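Local coordinates for chain length determinant protein (Shigella flexneri, PDB 4ZM5) that regulates the chain length of lipopolysaccharide O-antigen in the cell envelope, probably as an oligomer that acts on the polymerising machinery, at residues W6-I11 against K232-I237; V17-G22 against D223-R228; N28-Q33 against L212-L217; E112-L117 against L217-L222. The protein carries 1 engineered substitution. All coordinates share one frame; numbering follows the deposited sequence.

Contact 1. Residues W6-I11 against K232-I237; sequences WTSTAI and KPTLPI
The carbonyl oxygen T9 O is held by two donors of the opposite segment: the amide T234 N, hydrogen-bonded at 2.8 Å, and the alpha C-H of P233, whose CA lies 3.2 Å from T9 O. Past the end of the short edge strand 228-229, the antiparallel pairing with strand 6-13 is carried on by a loop. Strand 6-13 is paired on its other edge with strand 82-88, through S8 to Y86 and A10 to V84. Here the chain runs roughly antiparallel to it as a proline-containing loop. P233 and P236 bring no N-H, and a side chain takes over part of the backbone's work: T9 N donates to T234 OG1 over 3.1 Å in a nearly straight bond (167°). With chi1 at 61°, that hydroxyl sits between its own N and carbonyl carbon and takes the N-H of T9, while the amide of T234 serves the C=O. The main-chain oxygen of T234 is used as well. S8 OG, swung opposite its own N (chi1 -179°), donates to T234 O over 2.7 Å, in the carbonyl plane and on a lone pair. Apolar contacts flank these bonds: the methyl of A10 rests on the P233 ring, CB to CD 4.1 Å. At the other end, L235 O accepts from, and I237 N donates to, the side-chain amide of N62 of a second subunit, tying the loop into the assembly. W6 turns the rim of its indole to P236, with P236 CB in the indole plane and W6 CE3 4.0 Å from P236 CG.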
loop_
_atom_site.group_PDB
_atom_site.type_symbol
_atom_site.label_atom_id
_atom_site.label_comp_id
_atom_site.label_asym_id
_atom_site.label_seq_id
_atom_site.Cartn_x
_atom_site.Cartn_y
_atom_site.Cartn_z
ATOM N N TRP B 6 -39.067 -21.908 12.884
ATOM C CA TRP B 6 -37.772 -22.245 13.542
ATOM C C TRP B 6 -36.648 -21.330 13.058
ATOM O O TRP B 6 -36.450 -21.194 11.852
ATOM C CB TRP B 6 -37.370 -23.720 13.311
ATOM C CG TRP B 6 -38.396 -24.726 13.736
ATOM C CD1 TRP B 6 -39.578 -25.005 13.114
ATOM C CD2 TRP B 6 -38.306 -25.626 14.847
ATOM N NE1 TRP B 6 -40.233 -26.018 13.772
ATOM C CE2 TRP B 6 -39.471 -26.426 14.834
ATOM C CE3 TRP B 6 -37.355 -25.832 15.859
ATOM C CZ2 TRP B 6 -39.720 -27.410 15.804
ATOM C CZ3 TRP B 6 -37.572 -26.846 16.780
ATOM C CH2 TRP B 6 -38.761 -27.595 16.773
ATOM N N THR B 7 -35.904 -20.708 13.995
ATOM C CA THR B 7 -34.813 -19.796 13.650
ATOM C C THR B 7 -33.432 -20.431 13.907
ATOM O O THR B 7 -33.120 -20.860 15.018
ATOM C CB THR B 7 -34.955 -18.436 14.385
ATOM O OG1 THR B 7 -36.216 -17.872 14.071
ATOM C CG2 THR B 7 -33.900 -17.408 13.966
ATOM N N SER B 8 -32.612 -20.461 12.859
ATOM C CA SER B 8 -31.220 -20.878 12.934
ATOM C C SER B 8 -30.354 -19.639 12.904
ATOM O O SER B 8 -30.597 -18.730 12.105
ATOM C CB SER B 8 -30.840 -21.801 11.795
ATOM O OG SER B 8 -29.485 -22.205 11.931
ATOM N N THR B 9 -29.375 -19.582 13.803
ATOM C CA THR B 9 -28.514 -18.417 13.949
ATOM C C THR B 9 -27.050 -18.810 13.841
ATOM O O THR B 9 -26.641 -19.879 14.310
ATOM C CB THR B 9 -28.811 -17.732 15.309
ATOM O OG1 THR B 9 -30.184 -17.401 15.361
ATOM C CG2 THR B 9 -28.046 -16.455 15.509
ATOM N N ALA B 10 -26.267 -17.901 13.258
ATOM C CA ALA B 10 -24.813 -17.977 13.147
ATOM C C ALA B 10 -24.228 -16.603 13.456
ATOM O O ALA B 10 -24.897 -15.586 13.231
ATOM C CB ALA B 10 -24.395 -18.451 11.761
ATOM N N ILE B 11 -23.021 -16.564 14.036
ATOM C CA ILE B 11 -22.340 -15.296 14.324
ATOM C C ILE B 11 -21.012 -15.338 13.612
ATOM O O ILE B 11 -20.217 -16.253 13.804
ATOM C CB ILE B 11 -22.215 -14.932 15.827
ATOM C CG1 ILE B 11 -23.613 -14.858 16.478
ATOM C CG2 ILE B 11 -21.477 -13.605 15.981
ATOM C CD1 ILE B 11 -23.653 -14.860 17.973
ATOM N N LYS B 232 -21.223 -21.253 14.619
ATOM C CA LYS B 232 -21.720 -21.875 13.378
ATOM C C LYS B 232 -23.270 -21.955 13.406
ATOM O O LYS B 232 -23.821 -21.805 14.496
ATOM C CB LYS B 232 -21.091 -23.252 13.188
ATOM C CG LYS B 232 -19.561 -23.175 13.068
ATOM C CD LYS B 232 -18.997 -24.409 12.434
ATOM C CE LYS B 232 -17.517 -24.310 12.210
ATOM N NZ LYS B 232 -17.021 -25.431 11.364
ATOM N N PRO B 233 -24.011 -22.150 12.261
ATOM C CA PRO B 233 -25.493 -22.177 12.348
ATOM C C PRO B 233 -26.016 -23.165 13.394
ATOM O O PRO B 233 -25.605 -24.333 13.431
ATOM C CB PRO B 233 -25.944 -22.570 10.935
ATOM C CG PRO B 233 -24.844 -22.131 10.068
ATOM C CD PRO B 233 -23.569 -22.321 10.860
ATOM N N THR B 234 -26.864 -22.652 14.300
ATOM C CA THR B 234 -27.443 -23.444 15.380
ATOM C C THR B 234 -28.552 -24.351 14.893
ATOM O O THR B 234 -29.181 -24.082 13.871
ATOM C CB THR B 234 -28.019 -22.564 16.500
ATOM O OG1 THR B 234 -29.069 -21.737 15.996
ATOM C CG2 THR B 234 -26.968 -21.766 17.236
ATOM N N LEU B 235 -28.799 -25.415 15.661
ATOM C CA LEU B 235 -29.911 -26.316 15.491
ATOM C C LEU B 235 -30.932 -25.901 16.566
ATOM O O LEU B 235 -30.672 -26.156 17.753
ATOM C CB LEU B 235 -29.457 -27.790 15.629
ATOM C CG LEU B 235 -30.520 -28.861 15.384
ATOM C CD1 LEU B 235 -30.881 -28.951 13.920
ATOM C CD2 LEU B 235 -30.033 -30.195 15.857
ATOM N N PRO B 236 -32.012 -25.143 16.211
ATOM C CA PRO B 236 -32.958 -24.700 17.251
ATOM C C PRO B 236 -33.624 -25.895 17.953
ATOM O O PRO B 236 -34.077 -26.838 17.296
ATOM C CB PRO B 236 -33.961 -23.822 16.489
ATOM C CG PRO B 236 -33.814 -24.191 15.066
ATOM C CD PRO B 236 -32.411 -24.662 14.872
ATOM N N ILE B 237 -33.623 -25.881 19.295
ATOM C CA ILE B 237 -34.151 -26.947 20.130
ATOM C C ILE B 237 -35.690 -26.855 20.173
ATOM O O ILE B 237 -36.353 -27.873 20.368
ATOM C CB ILE B 237 -33.474 -26.885 21.537
ATOM C CG1 ILE B 237 -33.483 -28.248 22.250
ATOM C CG2 ILE B 237 -34.002 -25.742 22.429
ATOM C CD1 ILE B 237 -32.423 -28.406 23.380
#

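Contact 2. Residues V17-G22 against D223-R228; sequences VGQIAG and DIHAYR
Q19, in the first turn of helix 17-31, lies beside H225 of a segment with no regular structure, their CA atoms 5.8 Å apart and the closest of the pairing. The glutamine side chain crosses the imidazole at about a right angle. Its CG stands over one face, off-centre toward the rim, in a CH-pi contact 4.1 Å from the ring centroid, while Q19 O meets the ring edge in plane, 3.3 Å from H225 CD2. One residue thus touches the ring by both face and edge. The torsion of Q19 (chi1 -71°) sets CG beside its own N, and from there the chain extends past the ring toward Y227. This is where the polypeptide, returning from helix 202-215, passes the start of helix 17-31 on its way to the small antiparallel sheet, whose edge strand begins at R228. The amide tip of Q19 is shared: OE1 accepts from the backbone N of D16, just ahead of the helix, and packs against R228 CB, whereas NE2 gives a weak, bent bond to Y227 O (3.3 Å, 130°). Within its own segment, H225 NE2 donates to D223 OD2 over 2.7 Å, approaching from above the carboxylate plane, although D223 is poorly ordered.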
loop_
_atom_site.group_PDB
_atom_site.type_symbol
_atom_site.label_atom_id
_atom_site.label_comp_id
_atom_site.label_asym_id
_atom_site.label_seq_id
_atom_site.Cartn_x
_atom_site.Cartn_y
_atom_site.Cartn_z
ATOM N N VAL B 17 -5.661 -12.769 11.626
ATOM C CA VAL B 17 -4.402 -12.401 10.953
ATOM C C VAL B 17 -3.819 -13.652 10.287
ATOM O O VAL B 17 -3.318 -13.564 9.167
ATOM C CB VAL B 17 -3.409 -11.721 11.947
ATOM C CG1 VAL B 17 -2.097 -11.322 11.287
ATOM C CG2 VAL B 17 -4.050 -10.515 12.632
ATOM N N GLY B 18 -3.969 -14.802 10.946
ATOM C CA GLY B 18 -3.488 -16.071 10.420
ATOM C C GLY B 18 -4.203 -16.495 9.156
ATOM O O GLY B 18 -3.570 -16.960 8.197
ATOM N N GLN B 19 -5.525 -16.316 9.149
ATOM C CA GLN B 19 -6.383 -16.641 8.006
ATOM C C GLN B 19 -6.124 -15.710 6.803
ATOM O O GLN B 19 -6.371 -16.085 5.653
ATOM C CB GLN B 19 -7.865 -16.498 8.407
ATOM C CG GLN B 19 -8.407 -17.556 9.354
ATOM C CD GLN B 19 -9.828 -17.230 9.754
ATOM O OE1 GLN B 19 -10.082 -16.360 10.584
ATOM N NE2 GLN B 19 -10.794 -17.906 9.155
ATOM N N ILE B 20 -5.629 -14.498 7.094
ATOM C CA ILE B 20 -5.413 -13.398 6.171
ATOM C C ILE B 20 -3.953 -13.220 5.711
ATOM O O ILE B 20 -3.736 -12.546 4.697
ATOM C CB ILE B 20 -5.972 -12.138 6.896
ATOM C CG1 ILE B 20 -7.180 -11.601 6.182
ATOM C CG2 ILE B 20 -4.956 -11.041 7.253
ATOM C CD1 ILE B 20 -8.151 -12.748 5.778
ATOM N N ALA B 21 -2.979 -13.831 6.423
ATOM C CA ALA B 21 -1.535 -13.735 6.180
ATOM C C ALA B 21 -1.141 -13.768 4.671
ATOM O O ALA B 21 -0.364 -12.911 4.240
ATOM C CB ALA B 21 -0.818 -14.833 6.930
ATOM N N GLY B 22 -1.728 -14.701 3.905
ATOM C CA GLY B 22 -1.514 -14.883 2.469
ATOM C C GLY B 22 -1.968 -13.713 1.614
ATOM O O GLY B 22 -1.215 -13.249 0.757
ATOM N N ASP B 223 -4.650 -19.276 0.784
ATOM C CA ASP B 223 -5.833 -19.801 1.453
ATOM C C ASP B 223 -6.476 -18.597 2.127
ATOM O O ASP B 223 -6.048 -18.178 3.211
ATOM C CB ASP B 223 -5.476 -20.938 2.450
ATOM C CG ASP B 223 -6.639 -21.445 3.298
ATOM O OD1 ASP B 223 -7.696 -21.786 2.722
ATOM O OD2 ASP B 223 -6.478 -21.534 4.535
ATOM N N ILE B 224 -7.427 -17.970 1.428
ATOM C CA ILE B 224 -8.046 -16.757 1.947
ATOM C C ILE B 224 -9.457 -17.022 2.462
ATOM O O ILE B 224 -10.244 -17.768 1.878
ATOM C CB ILE B 224 -7.976 -15.559 0.967
ATOM C CG1 ILE B 224 -8.730 -15.829 -0.359
ATOM C CG2 ILE B 224 -6.498 -15.176 0.729
ATOM C CD1 ILE B 224 -8.798 -14.659 -1.272
ATOM N N HIS B 225 -9.721 -16.407 3.609
ATOM C CA HIS B 225 -10.952 -16.463 4.397
ATOM C C HIS B 225 -11.518 -15.047 4.485
ATOM O O HIS B 225 -10.777 -14.122 4.768
ATOM C CB HIS B 225 -10.648 -17.050 5.806
ATOM C CG HIS B 225 -9.857 -18.338 5.787
ATOM N ND1 HIS B 225 -10.480 -19.573 5.887
ATOM C CD2 HIS B 225 -8.521 -18.537 5.653
ATOM C CE1 HIS B 225 -9.510 -20.474 5.805
ATOM N NE2 HIS B 225 -8.315 -19.898 5.673
ATOM N N ALA B 226 -12.785 -14.853 4.155
ATOM C CA ALA B 226 -13.388 -13.510 4.218
ATOM C C ALA B 226 -14.097 -13.287 5.583
ATOM O O ALA B 226 -14.520 -12.180 5.902
ATOM C CB ALA B 226 -14.348 -13.305 3.055
ATOM N N TYR B 227 -14.176 -14.345 6.392
ATOM C CA TYR B 227 -14.795 -14.301 7.705
ATOM C C TYR B 227 -14.242 -15.398 8.610
ATOM O O TYR B 227 -13.439 -16.229 8.181
ATOM C CB TYR B 227 -16.338 -14.414 7.601
ATOM C CG TYR B 227 -16.818 -15.752 7.077
ATOM C CD1 TYR B 227 -16.818 -16.029 5.712
ATOM C CD2 TYR B 227 -17.272 -16.742 7.945
ATOM C CE1 TYR B 227 -17.236 -17.263 5.227
ATOM C CE2 TYR B 227 -17.703 -17.975 7.471
ATOM C CZ TYR B 227 -17.689 -18.229 6.106
ATOM O OH TYR B 227 -18.106 -19.440 5.614
ATOM N N ARG B 228 -14.683 -15.372 9.867
ATOM C CA ARG B 228 -14.358 -16.304 10.927
ATOM C C ARG B 228 -15.637 -16.529 11.697
ATOM O O ARG B 228 -16.360 -15.564 11.968
ATOM C CB ARG B 228 -13.246 -15.726 11.817
ATOM C CG ARG B 228 -12.990 -16.522 13.072
ATOM C CD ARG B 228 -11.868 -15.956 13.906
ATOM N NE ARG B 228 -12.254 -14.827 14.751
ATOM C CZ ARG B 228 -12.910 -14.918 15.908
ATOM N NH1 ARG B 228 -13.348 -16.098 16.344
ATOM N NH2 ARG B 228 -13.140 -13.836 16.630
#

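Contact 3. Residues N28-Q33 against L212-L217; sequences NVIYGQ and LDIEKL
I214 starts at a CB set to one side of helix 17-31, and its longer branch does the reaching. With chi1 at -73° and chi2 at 180°, CG1 leaves beside the backbone N and comes 3.8 Å from V29 CG1, at a like distance from the V29 carbonyl oxygen. CD1, carried straight on, ends against the helix backbone, 3.7 Å from I30 CA. The contact is apolar packing where the C-terminal ends of helices 17-31 and 202-215 meet beside the long helix 91-159, whose I121 touches both I30 and I214. V29 answers with CG1, opposite its own N (chi1 168°), which fits among I214, L217 and the backbone of D213, 3.7 Å from D213 O. No hydrogen bond crosses between the segments. The carboxylate of D213 turns its charge to other partners, with OD2 in a salt bridge to R133 of a second subunit and OD1 accepting from Q209, while K216 NZ makes a salt bridge to OD1 with a weak hydrogen bond. Past the packed turn, the helix of V29 and I30 stops at G32, which adopts positive phi. L217, in the turn that follows helix 202-215, completes the apolar group by placing CD1 3.9 Å from V29 CG1 and 3.7 Å from I30 CG1.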
loop_
_atom_site.group_PDB
_atom_site.type_symbol
_atom_site.label_atom_id
_atom_site.label_comp_id
_atom_site.label_asym_id
_atom_site.label_seq_id
_atom_site.Cartn_x
_atom_site.Cartn_y
_atom_site.Cartn_z
ATOM N N ASN B 28 1.052 -6.672 0.266
ATOM C CA ASN B 28 2.358 -6.090 0.599
ATOM C C ASN B 28 3.276 -6.150 -0.623
ATOM O O ASN B 28 3.897 -5.142 -0.960
ATOM C CB ASN B 28 3.011 -6.831 1.795
ATOM C CG ASN B 28 2.487 -6.448 3.167
ATOM O OD1 ASN B 28 2.001 -5.338 3.388
ATOM N ND2 ASN B 28 2.636 -7.340 4.143
ATOM N N VAL B 29 3.319 -7.322 -1.310
ATOM C CA VAL B 29 4.145 -7.567 -2.497
ATOM C C VAL B 29 3.730 -6.577 -3.594
ATOM O O VAL B 29 4.600 -5.955 -4.177
ATOM C CB VAL B 29 4.095 -9.065 -2.968
ATOM C CG1 VAL B 29 4.703 -9.259 -4.339
ATOM C CG2 VAL B 29 4.784 -9.985 -1.978
ATOM N N ILE B 30 2.420 -6.379 -3.813
ATOM C CA ILE B 30 1.896 -5.499 -4.867
ATOM C C ILE B 30 2.115 -3.999 -4.589
ATOM O O ILE B 30 2.580 -3.281 -5.492
ATOM C CB ILE B 30 0.387 -5.783 -5.155
ATOM C CG1 ILE B 30 0.173 -7.238 -5.637
ATOM C CG2 ILE B 30 -0.160 -4.809 -6.202
ATOM C CD1 ILE B 30 -1.203 -7.807 -5.369
ATOM N N TYR B 31 1.776 -3.526 -3.389
ATOM C CA TYR B 31 1.800 -2.101 -3.102
ATOM C C TYR B 31 2.913 -1.582 -2.188
ATOM O O TYR B 31 3.073 -0.359 -2.096
ATOM C CB TYR B 31 0.443 -1.696 -2.523
ATOM C CG TYR B 31 -0.680 -1.854 -3.524
ATOM C CD1 TYR B 31 -1.749 -2.713 -3.275
ATOM C CD2 TYR B 31 -0.652 -1.182 -4.745
ATOM C CE1 TYR B 31 -2.802 -2.838 -4.182
ATOM C CE2 TYR B 31 -1.665 -1.350 -5.688
ATOM C CZ TYR B 31 -2.749 -2.163 -5.393
ATOM O OH TYR B 31 -3.771 -2.305 -6.296
ATOM N N GLY B 32 3.669 -2.470 -1.550
ATOM C CA GLY B 32 4.768 -2.085 -0.669
ATOM C C GLY B 32 4.316 -1.338 0.567
ATOM O O GLY B 32 3.554 -1.881 1.372
ATOM N N GLN B 33 4.774 -0.081 0.718
ATOM C CA GLN B 33 4.403 0.765 1.852
ATOM C C GLN B 33 2.966 1.308 1.672
ATOM O O GLN B 33 2.282 1.555 2.671
ATOM C CB GLN B 33 5.422 1.906 2.051
ATOM C CG GLN B 33 5.636 2.367 3.518
ATOM C CD GLN B 33 6.441 1.409 4.375
ATOM O OE1 GLN B 33 5.937 0.371 4.825
ATOM N NE2 GLN B 33 7.678 1.785 4.696
ATOM N N LEU B 212 9.381 -8.875 -10.130
ATOM C CA LEU B 212 9.621 -10.314 -10.234
ATOM C C LEU B 212 8.766 -11.101 -9.232
ATOM O O LEU B 212 8.232 -12.164 -9.571
ATOM C CB LEU B 212 11.104 -10.630 -9.982
ATOM C CG LEU B 212 12.036 -10.671 -11.188
ATOM C CD1 LEU B 212 13.455 -10.923 -10.741
ATOM C CD2 LEU B 212 11.617 -11.754 -12.188
ATOM N N ASP B 213 8.643 -10.560 -8.003
ATOM C CA ASP B 213 7.887 -11.131 -6.894
ATOM C C ASP B 213 6.375 -11.062 -7.147
ATOM O O ASP B 213 5.661 -11.944 -6.678
ATOM C CB ASP B 213 8.250 -10.422 -5.575
ATOM C CG ASP B 213 9.708 -10.535 -5.133
ATOM O OD1 ASP B 213 10.399 -11.480 -5.585
ATOM O OD2 ASP B 213 10.140 -9.706 -4.302
ATOM N N ILE B 214 5.886 -10.031 -7.882
ATOM C CA ILE B 214 4.462 -9.879 -8.227
ATOM C C ILE B 214 4.072 -10.985 -9.203
ATOM O O ILE B 214 2.983 -11.562 -9.084
ATOM C CB ILE B 214 4.112 -8.466 -8.773
ATOM C CG1 ILE B 214 4.138 -7.442 -7.634
ATOM C CG2 ILE B 214 2.728 -8.439 -9.466
ATOM C CD1 ILE B 214 3.806 -6.025 -8.025
ATOM N N GLU B 215 4.991 -11.307 -10.131
ATOM C CA GLU B 215 4.811 -12.343 -11.140
ATOM C C GLU B 215 4.701 -13.733 -10.511
ATOM O O GLU B 215 4.127 -14.626 -11.127
ATOM C CB GLU B 215 5.962 -12.284 -12.155
ATOM C CG GLU B 215 5.565 -11.566 -13.439
ATOM C CD GLU B 215 6.552 -10.561 -14.016
ATOM O OE1 GLU B 215 7.723 -10.944 -14.247
ATOM O OE2 GLU B 215 6.157 -9.388 -14.230
ATOM N N LYS B 216 5.220 -13.904 -9.277
ATOM C CA LYS B 216 5.207 -15.167 -8.521
ATOM C C LYS B 216 3.888 -15.394 -7.766
ATOM O O LYS B 216 3.655 -16.500 -7.278
ATOM C CB LYS B 216 6.376 -15.199 -7.521
ATOM C CG LYS B 216 7.742 -15.477 -8.146
ATOM C CD LYS B 216 8.871 -14.773 -7.400
ATOM C CE LYS B 216 9.698 -15.658 -6.496
ATOM N NZ LYS B 216 10.731 -14.869 -5.767
ATOM N N LEU B 217 3.031 -14.359 -7.656
ATOM C CA LEU B 217 1.767 -14.444 -6.929
ATOM C C LEU B 217 0.721 -15.256 -7.687
ATOM O O LEU B 217 0.516 -15.036 -8.880
ATOM C CB LEU B 217 1.196 -13.048 -6.619
ATOM C CG LEU B 217 2.000 -12.109 -5.726
ATOM C CD1 LEU B 217 1.418 -10.716 -5.780
ATOM C CD2 LEU B 217 2.086 -12.608 -4.275
#

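Contact 4. Residues E112-L117 against L217-L222; sequences ELEKDL and LKFDDL
E114 lays the aliphatic part of its side chain across the phenyl ring of F219, the two side chains crossing at about a right angle. CG is the atom over the face, 3.8 Å from the ring centroid and 18° off its normal, a CH-pi contact displaced toward the rim on the side of F219 CD2. Because E114 is extended, with CG opposite its own N (chi1 -165°), the carboxylate travels on beyond the ring, its plane only 21° from that of the phenyl. The ring reaches deep enough to lie against the helix backbone too, F219 CE1 coming 3.6 Å from E114 CA. The phenyl is thus wedged in between side chains on the surface of helix 91-159, the long helix of this chain, and it comes from the short link that leads out of helix 202-215 toward the small sheet. That link makes a single helix-like turn at 219-221, closed by weak bonds such as L222 N to F219 O, which presents F219 and L222 on the same side, toward the long helix. L117 approaches F219 differently: its CD2 stands near the ring plane at an edge and packs 3.9 Å from F219 CB. The same methyl touches L222 CD1 at 4.0 Å. L113, one turn before L117, adds an apolar contact, CB to F219 CE1 4.2 Å, and I224 also packs on both L113 and F219. The charge of E114 has K218 in its neighbourhood, OE2 to NZ 5.0 Å, a separation at which attraction would be mild and no bond is made.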
loop_
_atom_site.group_PDB
_atom_site.type_symbol
_atom_site.label_atom_id
_atom_site.label_comp_id
_atom_site.label_asym_id
_atom_site.label_seq_id
_atom_site.Cartn_x
_atom_site.Cartn_y
_atom_site.Cartn_z
ATOM N N GLU B 112 -15.059 -12.943 -6.349
ATOM C CA GLU B 112 -14.860 -11.483 -6.305
ATOM C C GLU B 112 -13.425 -11.164 -5.922
ATOM O O GLU B 112 -12.837 -10.243 -6.493
ATOM C CB GLU B 112 -15.817 -10.822 -5.300
ATOM C CG GLU B 112 -17.268 -10.762 -5.739
ATOM C CD GLU B 112 -18.264 -10.140 -4.770
ATOM O OE1 GLU B 112 -17.874 -9.791 -3.632
ATOM O OE2 GLU B 112 -19.449 -10.013 -5.151
ATOM N N LEU B 113 -12.860 -11.955 -4.979
ATOM C CA LEU B 113 -11.503 -11.825 -4.467
ATOM C C LEU B 113 -10.473 -12.251 -5.484
ATOM O O LEU B 113 -9.390 -11.677 -5.523
ATOM C CB LEU B 113 -11.337 -12.656 -3.191
ATOM C CG LEU B 113 -11.902 -12.063 -1.910
ATOM C CD1 LEU B 113 -11.886 -13.086 -0.793
ATOM C CD2 LEU B 113 -11.194 -10.758 -1.551
ATOM N N GLU B 114 -10.792 -13.274 -6.287
ATOM C CA GLU B 114 -9.918 -13.772 -7.348
ATOM C C GLU B 114 -9.752 -12.690 -8.409
ATOM O O GLU B 114 -8.625 -12.413 -8.821
ATOM C CB GLU B 114 -10.482 -15.067 -7.946
ATOM C CG GLU B 114 -9.484 -15.847 -8.782
ATOM C CD GLU B 114 -10.005 -17.089 -9.481
ATOM O OE1 GLU B 114 -11.232 -17.348 -9.428
ATOM O OE2 GLU B 114 -9.174 -17.796 -10.102
ATOM N N LYS B 115 -10.870 -12.033 -8.800
ATOM C CA LYS B 115 -10.892 -10.936 -9.775
ATOM C C LYS B 115 -10.180 -9.715 -9.203
ATOM O O LYS B 115 -9.410 -9.081 -9.909
ATOM C CB LYS B 115 -12.338 -10.589 -10.179
ATOM C CG LYS B 115 -12.455 -9.575 -11.323
ATOM C CD LYS B 115 -13.448 -8.470 -10.951
ATOM C CE LYS B 115 -13.506 -7.341 -11.949
ATOM N NZ LYS B 115 -14.053 -6.096 -11.336
ATOM N N ASP B 116 -10.403 -9.423 -7.913
ATOM C CA ASP B 116 -9.794 -8.303 -7.184
ATOM C C ASP B 116 -8.262 -8.437 -7.175
ATOM O O ASP B 116 -7.562 -7.466 -7.483
ATOM C CB ASP B 116 -10.356 -8.240 -5.740
ATOM C CG ASP B 116 -10.061 -6.961 -4.991
ATOM O OD1 ASP B 116 -10.543 -5.884 -5.435
ATOM O OD2 ASP B 116 -9.410 -7.037 -3.925
ATOM N N LEU B 117 -7.757 -9.656 -6.860
ATOM C CA LEU B 117 -6.325 -9.930 -6.820
ATOM C C LEU B 117 -5.690 -9.677 -8.194
ATOM O O LEU B 117 -4.665 -8.989 -8.249
ATOM C CB LEU B 117 -6.020 -11.355 -6.328
ATOM C CG LEU B 117 -4.538 -11.751 -6.334
ATOM C CD1 LEU B 117 -3.769 -11.001 -5.271
ATOM C CD2 LEU B 117 -4.364 -13.234 -6.169
ATOM N N LEU B 217 3.031 -14.359 -7.656
ATOM C CA LEU B 217 1.767 -14.444 -6.929
ATOM C C LEU B 217 0.721 -15.256 -7.687
ATOM O O LEU B 217 0.516 -15.036 -8.880
ATOM C CB LEU B 217 1.196 -13.048 -6.619
ATOM C CG LEU B 217 2.000 -12.109 -5.726
ATOM C CD1 LEU B 217 1.418 -10.716 -5.780
ATOM C CD2 LEU B 217 2.086 -12.608 -4.275
ATOM N N LYS B 218 0.057 -16.188 -6.979
ATOM C CA LYS B 218 -1.016 -17.045 -7.498
ATOM C C LYS B 218 -2.144 -17.165 -6.445
ATOM O O LYS B 218 -1.859 -17.389 -5.266
ATOM C CB LYS B 218 -0.472 -18.435 -7.911
ATOM C CG LYS B 218 -1.522 -19.408 -8.489
ATOM C CD LYS B 218 -2.154 -18.929 -9.816
ATOM C CE LYS B 218 -3.657 -18.788 -9.708
ATOM N NZ LYS B 218 -4.243 -18.061 -10.862
ATOM N N PHE B 219 -3.414 -16.997 -6.882
ATOM C CA PHE B 219 -4.616 -17.055 -6.026
ATOM C C PHE B 219 -4.768 -18.401 -5.294
ATOM O O PHE B 219 -5.148 -18.409 -4.123
ATOM C CB PHE B 219 -5.884 -16.756 -6.848
ATOM C CG PHE B 219 -7.163 -16.733 -6.044
ATOM C CD1 PHE B 219 -7.484 -15.644 -5.248
ATOM C CD2 PHE B 219 -8.041 -17.808 -6.074
ATOM C CE1 PHE B 219 -8.657 -15.640 -4.487
ATOM C CE2 PHE B 219 -9.221 -17.792 -5.326
ATOM C CZ PHE B 219 -9.522 -16.710 -4.538
ATOM N N ASP B 220 -4.471 -19.523 -5.981
ATOM C CA ASP B 220 -4.561 -20.879 -5.431
ATOM C C ASP B 220 -3.614 -21.089 -4.240
ATOM O O ASP B 220 -3.943 -21.866 -3.340
ATOM C CB ASP B 220 -4.262 -21.924 -6.517
ATOM C CG ASP B 220 -5.250 -21.923 -7.666
ATOM O OD1 ASP B 220 -6.458 -22.142 -7.413
ATOM O OD2 ASP B 220 -4.811 -21.738 -8.828
ATOM N N ASP B 221 -2.451 -20.393 -4.234
ATOM C CA ASP B 221 -1.450 -20.458 -3.165
ATOM C C ASP B 221 -1.980 -19.845 -1.873
ATOM O O ASP B 221 -1.723 -20.377 -0.792
ATOM C CB ASP B 221 -0.142 -19.755 -3.580
ATOM C CG ASP B 221 0.813 -20.585 -4.431
ATOM O OD1 ASP B 221 0.631 -21.826 -4.502
ATOM O OD2 ASP B 221 1.770 -20.000 -4.990
ATOM N N LEU B 222 -2.732 -18.745 -1.986
ATOM C CA LEU B 222 -3.285 -18.073 -0.823
ATOM C C LEU B 222 -4.650 -18.648 -0.413
ATOM O O LEU B 222 -5.657 -18.523 -1.141
ATOM C CB LEU B 222 -3.380 -16.544 -1.000
ATOM C CG LEU B 222 -3.426 -15.978 -2.413
ATOM C CD1 LEU B 222 -4.689 -15.167 -2.649
ATOM C CD2 LEU B 222 -2.225 -15.127 -2.667
#

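In the fold
Along the chain, contacts 1, 2 and 3 pair ever later N-terminal segments with ever earlier C-terminal ones, so the two ends of the chain run back along each other from the sheet into the helical body. Contact 1 lies at the sheet, its centre 24 Å from that of contact 2 and 41 Å from that of contact 3. Contacts 2 and 3 both use helix 17-31, their centres 18 Å apart. Contact 4 breaks the pattern: it crosses contact 3 in sequence, shares L217 with it, and brings in helix 91-159. It touches contact 2 through I224 and contact 3 where I30 meets L117. Contacts 1 to 3 also reach a second subunit, consistent with an oligomeric regulator.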